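Local coordinates for peptidylprolyl isomerase (Naegleria fowleri, PDB 6MKE), which probably catalyses the cis-trans isomerisation of peptide bonds preceding proline and binds the immunosuppressant FK506 (tacrolimus), at residues S43-G48 with D57-R62; S92-P97 with F119-L124. One frame throughout, in Å; residues are numbered along the deposited sequence.

Contact 1: S43-G48 with D57-R62; sequences SVHYTG and DSSLDR. With FK5 (8-deethyl-8-[but-3-enyl]-ascomycin), chain E.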
ATOM      1  N   SER A  43       7.524   2.388   8.700  1.00 18.49           N
ATOM      2  CA  SER A  43       6.772   1.443   9.517  0.69 18.42           C
ATOM      3  C   SER A  43       5.284   1.656   9.285  1.00 19.67           C
ATOM      4  O   SER A  43       4.793   2.786   9.379  1.00 15.49           O
ATOM      5  CB  SER A  43       7.103   1.609  11.003  0.69 18.61           C
ATOM      6  OG  SER A  43       8.452   1.267  11.272  0.69 12.50           O
ATOM      7  N   VAL A  44       4.564   0.571   8.979  1.00 20.57           N
ATOM      8  CA  VAL A  44       3.145   0.651   8.650  1.00 18.58           C
ATOM      9  C   VAL A  44       2.367  -0.498   9.282  1.00 19.62           C
ATOM     10  O   VAL A  44       2.926  -1.523   9.677  1.00 16.30           O
ATOM     11  CB  VAL A  44       2.890   0.639   7.121  1.00 18.11           C
ATOM     12  CG1 VAL A  44       3.656   1.747   6.423  1.00 11.88           C
ATOM     13  CG2 VAL A  44       3.248  -0.718   6.535  1.00 18.82           C
ATOM     14  N   HIS A  45       1.054  -0.298   9.376  1.00 17.80           N
ATOM     15  CA  HIS A  45       0.076  -1.371   9.482  1.00 20.51           C
ATOM     16  C   HIS A  45      -0.581  -1.555   8.120  1.00 21.34           C
ATOM     17  O   HIS A  45      -0.796  -0.587   7.387  1.00 20.95           O
ATOM     18  CB  HIS A  45      -1.004  -1.054  10.520  1.00 24.29           C
ATOM     19  CG  HIS A  45      -0.530  -1.106  11.938  1.00 26.94           C
ATOM     20  ND1 HIS A  45       0.413  -2.009  12.379  1.00 27.46           N
ATOM     21  CD2 HIS A  45      -0.880  -0.370  13.019  1.00 28.28           C
ATOM     22  CE1 HIS A  45       0.626  -1.824  13.669  1.00 29.77           C
ATOM     23  NE2 HIS A  45      -0.144  -0.834  14.081  1.00 28.70           N
ATOM     24  N   TYR A  46      -0.908  -2.798   7.777  1.00 22.71           N
ATOM     25  CA  TYR A  46      -1.592  -3.011   6.512  1.00 16.15           C
ATOM     26  C   TYR A  46      -2.511  -4.218   6.590  1.00 17.45           C
ATOM     27  O   TYR A  46      -2.353  -5.105   7.434  1.00 16.49           O
ATOM     28  CB  TYR A  46      -0.602  -3.153   5.342  1.00 14.13           C
ATOM     29  CG  TYR A  46       0.093  -4.491   5.220  1.00 15.46           C
ATOM     30  CD1 TYR A  46      -0.519  -5.563   4.571  1.00 12.75           C
ATOM     31  CD2 TYR A  46       1.379  -4.671   5.714  1.00 16.21           C
ATOM     32  CE1 TYR A  46       0.120  -6.782   4.452  1.00 13.03           C
ATOM     33  CE2 TYR A  46       2.029  -5.882   5.592  1.00 16.99           C
ATOM     34  CZ  TYR A  46       1.397  -6.933   4.960  1.00 16.20           C
ATOM     35  OH  TYR A  46       2.046  -8.140   4.839  1.00 13.78           O
ATOM     36  N   THR A  47      -3.489  -4.222   5.687  1.00 17.42           N
ATOM     37  CA  THR A  47      -4.385  -5.346   5.462  1.00 14.99           C
ATOM     38  C   THR A  47      -4.650  -5.424   3.969  1.00 13.50           C
ATOM     39  O   THR A  47      -5.054  -4.433   3.360  1.00 11.58           O
ATOM     40  CB  THR A  47      -5.705  -5.185   6.229  1.00 16.06           C
ATOM     41  OG1 THR A  47      -5.444  -5.155   7.637  1.00 24.19           O
ATOM     42  CG2 THR A  47      -6.648  -6.335   5.914  1.00 16.63           C
ATOM     43  N   GLY A  48      -4.415  -6.590   3.383  1.00 13.83           N
ATOM     44  CA  GLY A  48      -4.585  -6.798   1.953  1.00 12.55           C
ATOM     45  C   GLY A  48      -5.806  -7.656   1.669  1.00 14.24           C
ATOM     46  O   GLY A  48      -6.030  -8.669   2.336  1.00 12.30           O
ATOM     47  N   ASP A  57      -3.866 -11.227   3.681  1.00 13.86           N
ATOM     48  CA  ASP A  57      -2.771 -10.995   4.616  1.00 14.19           C
ATOM     49  C   ASP A  57      -3.043  -9.709   5.381  1.00 13.53           C
ATOM     50  O   ASP A  57      -3.781  -8.834   4.919  1.00 13.08           O
ATOM     51  CB  ASP A  57      -1.415 -10.904   3.906  1.00 14.41           C
ATOM     52  CG  ASP A  57      -0.247 -10.946   4.874  1.00 18.55           C
ATOM     53  OD1 ASP A  57      -0.449 -11.372   6.029  1.00 18.69           O
ATOM     54  OD2 ASP A  57       0.868 -10.546   4.485  1.00 19.40           O
ATOM     55  N   SER A  58      -2.432  -9.610   6.561  1.00 12.52           N
ATOM     56  CA  SER A  58      -2.450  -8.383   7.343  1.00 16.79           C
ATOM     57  C   SER A  58      -1.266  -8.395   8.297  1.00 16.60           C
ATOM     58  O   SER A  58      -0.978  -9.417   8.923  1.00 16.60           O
ATOM     59  CB  SER A  58      -3.753  -8.219   8.132  1.00 17.16           C
ATOM     60  OG  SER A  58      -3.664  -7.112   9.014  1.00 19.92           O
ATOM     61  N   SER A  59      -0.589  -7.249   8.402  1.00 12.21           N
ATOM     62  CA  SER A  59       0.498  -7.124   9.364  1.00 12.35           C
ATOM     63  C   SER A  59       0.009  -7.342  10.788  1.00 18.19           C
ATOM     64  O   SER A  59       0.793  -7.741  11.657  1.00 13.35           O
ATOM     65  CB  SER A  59       1.163  -5.752   9.238  1.00 14.37           C
ATOM     66  OG  SER A  59       0.259  -4.722   9.600  1.00 23.04           O
ATOM     67  N   LEU A  60      -1.281  -7.090  11.047  1.00 20.37           N
ATOM     68  CA  LEU A  60      -1.832  -7.331  12.376  1.00 22.09           C
ATOM     69  C   LEU A  60      -1.770  -8.807  12.748  1.00 23.83           C
ATOM     70  O   LEU A  60      -1.657  -9.141  13.934  1.00 20.64           O
ATOM     71  CB  LEU A  60      -3.271  -6.818  12.457  1.00 23.06           C
ATOM     72  CG  LEU A  60      -3.453  -5.301  12.554  1.00 25.44           C
ATOM     73  CD1 LEU A  60      -3.462  -4.649  11.180  1.00 25.56           C
ATOM     74  CD2 LEU A  60      -4.720  -4.955  13.327  1.00 30.12           C
ATOM     75  N   ASP A  61      -1.815  -9.701  11.756  1.00 21.65           N
ATOM     76  CA  ASP A  61      -1.714 -11.132  12.030  1.00 21.02           C
ATOM     77  C   ASP A  61      -0.380 -11.510  12.658  1.00 19.04           C
ATOM     78  O   ASP A  61      -0.260 -12.601  13.225  1.00 21.58           O
ATOM     79  CB  ASP A  61      -1.920 -11.937  10.747  1.00 21.69           C
ATOM     80  CG  ASP A  61      -3.312 -11.770  10.169  1.00 23.73           C
ATOM     81  OD1 ASP A  61      -4.232 -11.388  10.924  1.00 22.57           O
ATOM     82  OD2 ASP A  61      -3.482 -12.034   8.960  1.00 22.60           O
ATOM     83  N   ARG A  62       0.626 -10.641  12.564  1.00 14.68           N
ATOM     84  CA  ARG A  62       1.912 -10.865  13.207  1.00 23.04           C
ATOM     85  C   ARG A  62       2.144  -9.919  14.378  1.00 23.56           C
ATOM     86  O   ARG A  62       3.240  -9.909  14.948  1.00 26.53           O
ATOM     87  CB  ARG A  62       3.037 -10.753  12.176  1.00 24.13           C
ATOM     88  CG  ARG A  62       2.980 -11.868  11.132  1.00 26.20           C
ATOM     89  CD  ARG A  62       3.899 -11.619   9.949  1.00 24.86           C
ATOM     90  NE  ARG A  62       3.392 -10.573   9.067  1.00 23.43           N
ATOM     91  CZ  ARG A  62       2.420 -10.750   8.175  1.00 20.17           C
ATOM     92  NH1 ARG A  62       1.835 -11.934   8.044  1.00 18.82           N
ATOM     93  NH2 ARG A  62       2.030  -9.741   7.413  1.00 23.37           N
TER
HETATM   94  C1  FK5 E 201       5.142  -6.812  -1.088  1.00 13.64           C
HETATM   95  C2  FK5 E 201       3.728  -6.492  -0.609  1.00 10.14           C
HETATM   96  C3  FK5 E 201       3.625  -5.067  -0.065  1.00 10.37           C
HETATM   97  C4  FK5 E 201       4.220  -4.975   1.337  1.00 13.96           C
HETATM   98  C5  FK5 E 201       3.580  -5.984   2.272  1.00 14.32           C
HETATM   99  C6  FK5 E 201       3.712  -7.388   1.723  1.00 13.64           C
HETATM  100  C8  FK5 E 201       2.171  -8.245  -0.030  1.00 19.34           C
HETATM  101  C9  FK5 E 201       1.484  -9.153   0.998  1.00 19.92           C
HETATM  102  C10 FK5 E 201       1.945 -10.618   1.148  1.00 25.16           C
HETATM  103  C11 FK5 E 201       2.572 -11.165  -0.146  1.00 25.22           C
HETATM  104  C12 FK5 E 201       3.409 -12.409   0.155  1.00 25.88           C
HETATM  105  C13 FK5 E 201       4.397 -12.176   1.279  1.00 24.81           C
HETATM  106  C14 FK5 E 201       3.659 -11.659   2.507  1.00 28.60           C
HETATM  107  C15 FK5 E 201       4.552 -11.296   3.682  1.00 23.58           C
HETATM  108  C16 FK5 E 201       5.765 -10.453   3.329  1.00 23.49           C
HETATM  109  C17 FK5 E 201       6.516  -9.860   4.529  1.00 25.19           C
HETATM  110  C18 FK5 E 201       7.534 -10.855   5.104  1.00 28.86           C
HETATM  111  C19 FK5 E 201       8.787 -11.046   4.286  1.00 28.60           C
HETATM  112  C20 FK5 E 201       8.840 -11.942   3.307  1.00 28.63           C
HETATM  113  C21 FK5 E 201       9.974 -12.170   2.336  1.00 29.10           C
HETATM  114  C22 FK5 E 201       9.626 -11.421   1.049  1.00 28.77           C
HETATM  115  C23 FK5 E 201       9.933  -9.939   1.060  1.00 24.15           C
HETATM  116  C24 FK5 E 201       9.218  -9.115  -0.011  1.00 21.74           C
HETATM  117  C25 FK5 E 201       7.751  -8.792   0.307  1.00 15.90           C
HETATM  118  C26 FK5 E 201       7.039  -8.210  -0.929  1.00 17.24           C
HETATM  119  C27 FK5 E 201       7.045  -9.119  -2.138  1.00 17.16           C
HETATM  120  C28 FK5 E 201       7.675  -8.755  -3.250  1.00 21.48           C
HETATM  121  C29 FK5 E 201       7.872  -9.550  -4.503  1.00 23.27           C
HETATM  122  C30 FK5 E 201       7.631  -8.678  -5.749  1.00 27.21           C
HETATM  123  C31 FK5 E 201       7.841  -9.440  -7.044  1.00 29.42           C
HETATM  124  C32 FK5 E 201       9.270  -9.961  -7.082  1.00 29.92           C
HETATM  125  C33 FK5 E 201       9.541 -10.853  -5.886  1.00 24.43           C
HETATM  126  C34 FK5 E 201       9.302 -10.117  -4.571  1.00 20.99           C
HETATM  127  C35 FK5 E 201       1.521 -11.471  -1.211  1.00 26.51           C
HETATM  128  C36 FK5 E 201       5.546  -9.421   5.622  1.00 23.14           C
HETATM  129  C37 FK5 E 201       9.921 -10.122   4.627  1.00 28.35           C
HETATM  130  C38 FK5 E 201      10.150 -13.679   2.077  1.00 31.22           C
HETATM  131  C39 FK5 E 201      11.406 -13.990   1.329  1.00 35.58           C
HETATM  132  C40 FK5 E 201      12.605 -13.971   1.822  1.00 36.36           C
HETATM  133  C41 FK5 E 201       7.632  -7.853   1.505  1.00  9.38           C
HETATM  134  C42 FK5 E 201       6.323 -10.426  -1.983  1.00 20.02           C
HETATM  135  C43 FK5 E 201       6.082 -13.749   0.662  1.00 26.35           C
HETATM  136  C44 FK5 E 201       4.217 -12.862   5.452  1.00 31.77           C
HETATM  137  C45 FK5 E 201       6.473  -8.781  -8.889  1.00 30.81           C
HETATM  138  N7  FK5 E 201       3.181  -7.450   0.358  1.00 15.36           N
HETATM  139  O1  FK5 E 201       5.684  -7.904  -0.520  1.00 15.96           O
HETATM  140  O2  FK5 E 201       5.717  -6.144  -1.899  1.00 21.96           O
HETATM  141  O3  FK5 E 201       1.739  -8.272  -1.176  1.00 18.66           O
HETATM  142  O4  FK5 E 201       0.588  -8.699   1.684  1.00 16.83           O
HETATM  143  O5  FK5 E 201       2.931 -10.477   2.153  1.00 28.71           O
HETATM  144  O6  FK5 E 201       1.025 -11.540   1.631  1.00 23.87           O
HETATM  145  O7  FK5 E 201       5.071 -13.394   1.595  1.00 26.75           O
HETATM  146  O8  FK5 E 201       4.966 -12.518   4.294  1.00 27.15           O
HETATM  147  O9  FK5 E 201       9.126 -11.955   0.083  1.00 31.67           O
HETATM  148  O10 FK5 E 201       9.926  -7.887  -0.196  1.00 18.38           O
HETATM  149  O11 FK5 E 201       7.683  -8.581  -8.173  1.00 33.81           O
HETATM  150  O12 FK5 E 201       9.514 -10.672  -8.297  1.00 34.13           O
HETATM  151  O   HOH W   1       0.486  -4.407  12.065  1.00 31.41           O
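Y46, on strand 41-50, reaches across to D57, S59 and R62 on the return strand 55-58 and the 3-10 turn that follows it, in a beta hairpin of the FKBP fold that forms one wall of the drug pocket. The Y46 side chain leaves the backbone with CG between the backbone N and the carbonyl carbon (chi1 78°), which lays the ring beneath the start of the turn. CB packs against E120 O of the next strand; further out, CD2 meets S59 CB at 3.7 Å, while S59 N sits over the centre of one ring face. CE2 and CZ turn the opposite face to C5 of the bound FK506, and CE1 comes within 3.4 Å of its O4. W79 and F66 meet the ring edge-to-face. At the tip, OH donates to D57 OD2 across 2.7 Å, arriving from above the carboxylate, whose plane stands 85° from the ring. R62 grips the same carboxylate end-on with NH1 and NH2, a salt bridge that fixes its rotation; D57 OD2 also accepts from FK506 O6 at 3.0 Å. One face of the guanidinium lies against the methyl C44 of the ligand.

Behind the ring, the backbone of Y46 is held by serines. Its O accepts from both S59 N and S58 OG, and S58 OG in turn takes the N-H of L60, closing an ST turn. Two residues further along, G48 N donates to D57 O. The Y46 N-H points at S59 OG, 2.9 Å away, with an angle of 161° at the hydrogen.

Contact 2: S92-P97 with F119-L124; sequences SYFEIP and FEIELL. With FK5 (8-deethyl-8-[but-3-enyl]-ascomycin), chain E.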
ATOM      1  N   SER A  92      -4.846   5.204   4.606  1.00 17.75           N
ATOM      2  CA  SER A  92      -5.478   5.252   3.299  1.00 16.23           C
ATOM      3  C   SER A  92      -5.761   3.847   2.783  1.00 17.80           C
ATOM      4  O   SER A  92      -5.213   2.850   3.264  1.00 14.49           O
ATOM      5  CB  SER A  92      -4.619   6.019   2.282  1.00 17.53           C
ATOM      6  OG  SER A  92      -4.543   7.397   2.616  1.00 20.94           O
ATOM      7  N   TYR A  93      -6.636   3.803   1.781  1.00 12.72           N
ATOM      8  CA  TYR A  93      -7.118   2.580   1.154  1.00 12.19           C
ATOM      9  C   TYR A  93      -6.686   2.624  -0.303  1.00 10.77           C
ATOM     10  O   TYR A  93      -7.038   3.562  -1.024  1.00 14.57           O
ATOM     11  CB  TYR A  93      -8.642   2.500   1.295  1.00 16.78           C
ATOM     12  CG  TYR A  93      -9.340   1.275   0.756  1.00 20.12           C
ATOM     13  CD1 TYR A  93      -9.076   0.011   1.266  1.00 20.53           C
ATOM     14  CD2 TYR A  93     -10.325   1.395  -0.219  1.00 24.49           C
ATOM     15  CE1 TYR A  93      -9.742  -1.104   0.786  1.00 21.98           C
ATOM     16  CE2 TYR A  93     -10.994   0.291  -0.704  1.00 22.18           C
ATOM     17  CZ  TYR A  93     -10.702  -0.957  -0.198  1.00 24.24           C
ATOM     18  OH  TYR A  93     -11.376  -2.059  -0.677  1.00 19.85           O
ATOM     19  N   PHE A  94      -5.908   1.639  -0.734  1.00  9.25           N
ATOM     20  CA  PHE A  94      -5.304   1.658  -2.059  1.00 16.67           C
ATOM     21  C   PHE A  94      -5.933   0.605  -2.962  1.00 15.23           C
ATOM     22  O   PHE A  94      -6.211  -0.517  -2.526  1.00 14.14           O
ATOM     23  CB  PHE A  94      -3.790   1.427  -1.976  1.00 13.99           C
ATOM     24  CG  PHE A  94      -3.024   2.587  -1.398  1.00 16.36           C
ATOM     25  CD1 PHE A  94      -2.444   3.534  -2.226  1.00 15.36           C
ATOM     26  CD2 PHE A  94      -2.883   2.729  -0.028  1.00 16.57           C
ATOM     27  CE1 PHE A  94      -1.741   4.604  -1.700  1.00 15.44           C
ATOM     28  CE2 PHE A  94      -2.177   3.798   0.506  1.00 14.14           C
ATOM     29  CZ  PHE A  94      -1.608   4.734  -0.332  1.00 13.31           C
ATOM     30  N   GLU A  95      -6.155   0.973  -4.222  1.00 12.62           N
ATOM     31  CA  GLU A  95      -6.498   0.027  -5.279  1.00 13.00           C
ATOM     32  C   GLU A  95      -5.286  -0.081  -6.193  1.00 14.86           C
ATOM     33  O   GLU A  95      -4.926   0.887  -6.871  1.00 15.27           O
ATOM     34  CB  GLU A  95      -7.737   0.463  -6.058  1.00 12.58           C
ATOM     35  CG  GLU A  95      -8.184  -0.566  -7.097  1.00 11.41           C
ATOM     36  CD  GLU A  95      -9.547  -0.259  -7.696  1.00 20.62           C
ATOM     37  OE1 GLU A  95      -9.610   0.057  -8.903  1.00 17.60           O
ATOM     38  OE2 GLU A  95     -10.555  -0.341  -6.961  1.00 18.56           O
ATOM     39  N   ILE A  96      -4.662  -1.253  -6.206  1.00 14.06           N
ATOM     40  CA  ILE A  96      -3.404  -1.492  -6.903  1.00 10.87           C
ATOM     41  C   ILE A  96      -3.675  -2.479  -8.037  1.00 11.78           C
ATOM     42  O   ILE A  96      -3.926  -3.664  -7.775  1.00 15.86           O
ATOM     43  CB  ILE A  96      -2.328  -2.027  -5.950  1.00 12.95           C
ATOM     44  CG1 ILE A  96      -2.089  -1.047  -4.795  1.00 11.88           C
ATOM     45  CG2 ILE A  96      -1.030  -2.304  -6.703  1.00 10.99           C
ATOM     46  CD1 ILE A  96      -0.915  -1.435  -3.910  1.00  9.91           C
ATOM     47  N   PRO A  97      -3.629  -2.051  -9.298  1.00 12.18           N
ATOM     48  CA  PRO A  97      -3.817  -2.994 -10.404  1.00 13.62           C
ATOM     49  C   PRO A  97      -2.688  -4.012 -10.457  1.00 18.50           C
ATOM     50  O   PRO A  97      -1.627  -3.842  -9.851  1.00 22.33           O
ATOM     51  CB  PRO A  97      -3.818  -2.097 -11.651  1.00 14.61           C
ATOM     52  CG  PRO A  97      -4.082  -0.716 -11.140  1.00 15.89           C
ATOM     53  CD  PRO A  97      -3.483  -0.664  -9.772  1.00 13.11           C
ATOM     54  N   PHE A 119      -5.355  -2.573  -0.584  1.00 17.39           N
ATOM     55  CA  PHE A 119      -4.551  -2.478   0.626  1.00 18.65           C
ATOM     56  C   PHE A 119      -5.021  -1.316   1.485  1.00 19.51           C
ATOM     57  O   PHE A 119      -5.179  -0.194   0.995  1.00 13.01           O
ATOM     58  CB  PHE A 119      -3.062  -2.285   0.307  1.00 11.91           C
ATOM     59  CG  PHE A 119      -2.343  -3.551  -0.046  1.00 11.75           C
ATOM     60  CD1 PHE A 119      -1.936  -4.430   0.941  1.00 12.17           C
ATOM     61  CD2 PHE A 119      -2.045  -3.845  -1.365  1.00 11.26           C
ATOM     62  CE1 PHE A 119      -1.264  -5.590   0.618  1.00 22.68           C
ATOM     63  CE2 PHE A 119      -1.363  -5.001  -1.695  1.00 11.18           C
ATOM     64  CZ  PHE A 119      -0.975  -5.875  -0.703  1.00 11.59           C
ATOM     65  N   GLU A 120      -5.231  -1.593   2.763  1.00 18.94           N
ATOM     66  CA  GLU A 120      -5.477  -0.569   3.771  0.64 20.85           C
ATOM     67  C   GLU A 120      -4.164  -0.354   4.519  1.00 21.91           C
ATOM     68  O   GLU A 120      -3.726  -1.227   5.272  1.00 24.42           O
ATOM     69  CB  GLU A 120      -6.603  -1.005   4.703  0.64 22.49           C
ATOM     70  CG  GLU A 120      -7.052   0.033   5.701  0.64 26.07           C
ATOM     71  CD  GLU A 120      -8.225  -0.455   6.525  0.64 29.10           C
ATOM     72  OE1 GLU A 120      -9.327  -0.617   5.957  0.64 29.36           O
ATOM     73  OE2 GLU A 120      -8.035  -0.704   7.733  0.64 30.43           O
ATOM     74  N   ILE A 121      -3.524   0.795   4.295  1.00 18.94           N
ATOM     75  CA  ILE A 121      -2.200   1.084   4.836  1.00 18.45           C
ATOM     76  C   ILE A 121      -2.278   2.285   5.769  1.00 15.66           C
ATOM     77  O   ILE A 121      -2.920   3.291   5.449  1.00 17.93           O
ATOM     78  CB  ILE A 121      -1.179   1.348   3.709  1.00 15.02           C
ATOM     79  CG1 ILE A 121      -1.187   0.206   2.690  1.00 13.23           C
ATOM     80  CG2 ILE A 121       0.215   1.548   4.279  1.00 15.07           C
ATOM     81  CD1 ILE A 121      -0.352   0.494   1.458  1.00 12.87           C
ATOM     82  N   GLU A 122      -1.613   2.182   6.919  1.00 15.32           N
ATOM     83  CA  GLU A 122      -1.481   3.291   7.859  1.00 15.99           C
ATOM     84  C   GLU A 122      -0.002   3.602   8.048  1.00 20.13           C
ATOM     85  O   GLU A 122       0.757   2.752   8.526  1.00 21.61           O
ATOM     86  CB  GLU A 122      -2.138   2.968   9.203  1.00 19.89           C
ATOM     87  CG  GLU A 122      -1.938   4.062  10.244  1.00 20.34           C
ATOM     88  CD  GLU A 122      -2.584   3.738  11.575  1.00 21.91           C
ATOM     89  OE1 GLU A 122      -3.182   2.650  11.699  1.00 25.94           O
ATOM     90  OE2 GLU A 122      -2.495   4.575  12.496  1.00 22.72           O
ATOM     91  N   LEU A 123       0.400   4.817   7.679  1.00 19.70           N
ATOM     92  CA  LEU A 123       1.792   5.249   7.779  1.00 20.60           C
ATOM     93  C   LEU A 123       2.059   5.689   9.212  1.00 19.19           C
ATOM     94  O   LEU A 123       1.628   6.765   9.634  1.00 17.50           O
ATOM     95  CB  LEU A 123       2.071   6.369   6.780  1.00 20.29           C
ATOM     96  CG  LEU A 123       3.448   7.031   6.759  1.00 22.28           C
ATOM     97  CD1 LEU A 123       4.544   5.996   6.873  1.00 18.97           C
ATOM     98  CD2 LEU A 123       3.624   7.842   5.482  1.00 18.36           C
ATOM     99  N   LEU A 124       2.777   4.853   9.967  1.00 19.90           N
ATOM    100  CA  LEU A 124       3.007   5.116  11.386  1.00 21.68           C
ATOM    101  C   LEU A 124       4.183   6.061  11.608  1.00 23.00           C
ATOM    102  O   LEU A 124       4.059   7.062  12.322  1.00 21.44           O
ATOM    103  CB  LEU A 124       3.245   3.799  12.127  1.00 25.21           C
ATOM    104  CG  LEU A 124       2.120   2.766  12.048  1.00 26.28           C
ATOM    105  CD1 LEU A 124       2.586   1.429  12.606  1.00 18.79           C
ATOM    106  CD2 LEU A 124       0.889   3.267  12.798  1.00 18.79           C
TER
HETATM  107  C1  FK5 E 201       5.142  -6.812  -1.088  1.00 13.64           C
HETATM  108  C2  FK5 E 201       3.728  -6.492  -0.609  1.00 10.14           C
HETATM  109  C3  FK5 E 201       3.625  -5.067  -0.065  1.00 10.37           C
HETATM  110  C4  FK5 E 201       4.220  -4.975   1.337  1.00 13.96           C
HETATM  111  C5  FK5 E 201       3.580  -5.984   2.272  1.00 14.32           C
HETATM  112  C6  FK5 E 201       3.712  -7.388   1.723  1.00 13.64           C
HETATM  113  C8  FK5 E 201       2.171  -8.245  -0.030  1.00 19.34           C
HETATM  114  C9  FK5 E 201       1.484  -9.153   0.998  1.00 19.92           C
HETATM  115  C10 FK5 E 201       1.945 -10.618   1.148  1.00 25.16           C
HETATM  116  C11 FK5 E 201       2.572 -11.165  -0.146  1.00 25.22           C
HETATM  117  C12 FK5 E 201       3.409 -12.409   0.155  1.00 25.88           C
HETATM  118  C13 FK5 E 201       4.397 -12.176   1.279  1.00 24.81           C
HETATM  119  C14 FK5 E 201       3.659 -11.659   2.507  1.00 28.60           C
HETATM  120  C15 FK5 E 201       4.552 -11.296   3.682  1.00 23.58           C
HETATM  121  C16 FK5 E 201       5.765 -10.453   3.329  1.00 23.49           C
HETATM  122  C17 FK5 E 201       6.516  -9.860   4.529  1.00 25.19           C
HETATM  123  C18 FK5 E 201       7.534 -10.855   5.104  1.00 28.86           C
HETATM  124  C19 FK5 E 201       8.787 -11.046   4.286  1.00 28.60           C
HETATM  125  C20 FK5 E 201       8.840 -11.942   3.307  1.00 28.63           C
HETATM  126  C21 FK5 E 201       9.974 -12.170   2.336  1.00 29.10           C
HETATM  127  C22 FK5 E 201       9.626 -11.421   1.049  1.00 28.77           C
HETATM  128  C23 FK5 E 201       9.933  -9.939   1.060  1.00 24.15           C
HETATM  129  C24 FK5 E 201       9.218  -9.115  -0.011  1.00 21.74           C
HETATM  130  C25 FK5 E 201       7.751  -8.792   0.307  1.00 15.90           C
HETATM  131  C26 FK5 E 201       7.039  -8.210  -0.929  1.00 17.24           C
HETATM  132  C27 FK5 E 201       7.045  -9.119  -2.138  1.00 17.16           C
HETATM  133  C28 FK5 E 201       7.675  -8.755  -3.250  1.00 21.48           C
HETATM  134  C29 FK5 E 201       7.872  -9.550  -4.503  1.00 23.27           C
HETATM  135  C30 FK5 E 201       7.631  -8.678  -5.749  1.00 27.21           C
HETATM  136  C31 FK5 E 201       7.841  -9.440  -7.044  1.00 29.42           C
HETATM  137  C32 FK5 E 201       9.270  -9.961  -7.082  1.00 29.92           C
HETATM  138  C33 FK5 E 201       9.541 -10.853  -5.886  1.00 24.43           C
HETATM  139  C34 FK5 E 201       9.302 -10.117  -4.571  1.00 20.99           C
HETATM  140  C35 FK5 E 201       1.521 -11.471  -1.211  1.00 26.51           C
HETATM  141  C36 FK5 E 201       5.546  -9.421   5.622  1.00 23.14           C
HETATM  142  C37 FK5 E 201       9.921 -10.122   4.627  1.00 28.35           C
HETATM  143  C38 FK5 E 201      10.150 -13.679   2.077  1.00 31.22           C
HETATM  144  C39 FK5 E 201      11.406 -13.990   1.329  1.00 35.58           C
HETATM  145  C40 FK5 E 201      12.605 -13.971   1.822  1.00 36.36           C
HETATM  146  C41 FK5 E 201       7.632  -7.853   1.505  1.00  9.38           C
HETATM  147  C42 FK5 E 201       6.323 -10.426  -1.983  1.00 20.02           C
HETATM  148  C43 FK5 E 201       6.082 -13.749   0.662  1.00 26.35           C
HETATM  149  C44 FK5 E 201       4.217 -12.862   5.452  1.00 31.77           C
HETATM  150  C45 FK5 E 201       6.473  -8.781  -8.889  1.00 30.81           C
HETATM  151  N7  FK5 E 201       3.181  -7.450   0.358  1.00 15.36           N
HETATM  152  O1  FK5 E 201       5.684  -7.904  -0.520  1.00 15.96           O
HETATM  153  O2  FK5 E 201       5.717  -6.144  -1.899  1.00 21.96           O
HETATM  154  O3  FK5 E 201       1.739  -8.272  -1.176  1.00 18.66           O
HETATM  155  O4  FK5 E 201       0.588  -8.699   1.684  1.00 16.83           O
HETATM  156  O5  FK5 E 201       2.931 -10.477   2.153  1.00 28.71           O
HETATM  157  O6  FK5 E 201       1.025 -11.540   1.631  1.00 23.87           O
HETATM  158  O7  FK5 E 201       5.071 -13.394   1.595  1.00 26.75           O
HETATM  159  O8  FK5 E 201       4.966 -12.518   4.294  1.00 27.15           O
HETATM  160  O9  FK5 E 201       9.126 -11.955   0.083  1.00 31.67           O
HETATM  161  O10 FK5 E 201       9.926  -7.887  -0.196  1.00 18.38           O
HETATM  162  O11 FK5 E 201       7.683  -8.581  -8.173  1.00 33.81           O
HETATM  163  O12 FK5 E 201       9.514 -10.672  -8.297  1.00 34.13           O
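F94 and F119 face each other as a hydrogen-bonded pair of antiparallel strands, 91-96 and 117-126, in the curved beta sheet of the FKBP fold. The short strand segments run at 140° to one another, and F94, I96, F119 and I121 turn their side chains to the buried face. F94 and I121 meet at about a right angle: the methyl CD1 of the isoleucine approaches ring atom CD2 of F94 at 3.7 Å and lies close to CE2 as well, in a position that is neither squarely over the face nor at the edge. Both side chains set the branch that makes this contact anti to the carbonyl carbon (chi1 -71° for F94, -53° for I121), which brings I121 CD1 up to the F94 ring.

I96 reaches F119 in a slanting approach, its CD1 at 3.7 Å from CD2 of the ring. The far edge of that ring belongs to the ligand pocket: CZ lies 3.7 Å from O3 of FK506, with O4 of the drug in the ring plane near CE1. W79 packs edge-to-face with F119, and Y46 of the neighbouring strand touches it too. On the other face of the sheet Y93 CD1, at the ring edge, lies 4.4 Å from E120 CB.

Four backbone bonds set this register. S92 and I121 exchange N-H and C=O in both directions, each bond nearly straight at its oxygen. In the second pair F94 N meets F119 O in the carbonyl plane, and F119 N reaches F94 O at 3.0 Å.

Strand 41-50 of contact 1 and strand 117-126 of contact 2 are neighbours in one antiparallel sheet, so the two contacts, with centres about 10 Å apart, join directly. T47 O lies 2.9 Å from E120 N and H45 O 2.9 Å from E122 N, both probable hydrogen bonds. Both contacts reach FK506, but unequally: contact 1 gives the ligand a hydrogen-bond acceptor, D57 OD2, as well as aromatic packing, whereas contact 2 offers the ring edge of F119. W79 bridges the two contacts, and Y102 OH, E74 O and I76 N also hydrogen-bond to the drug.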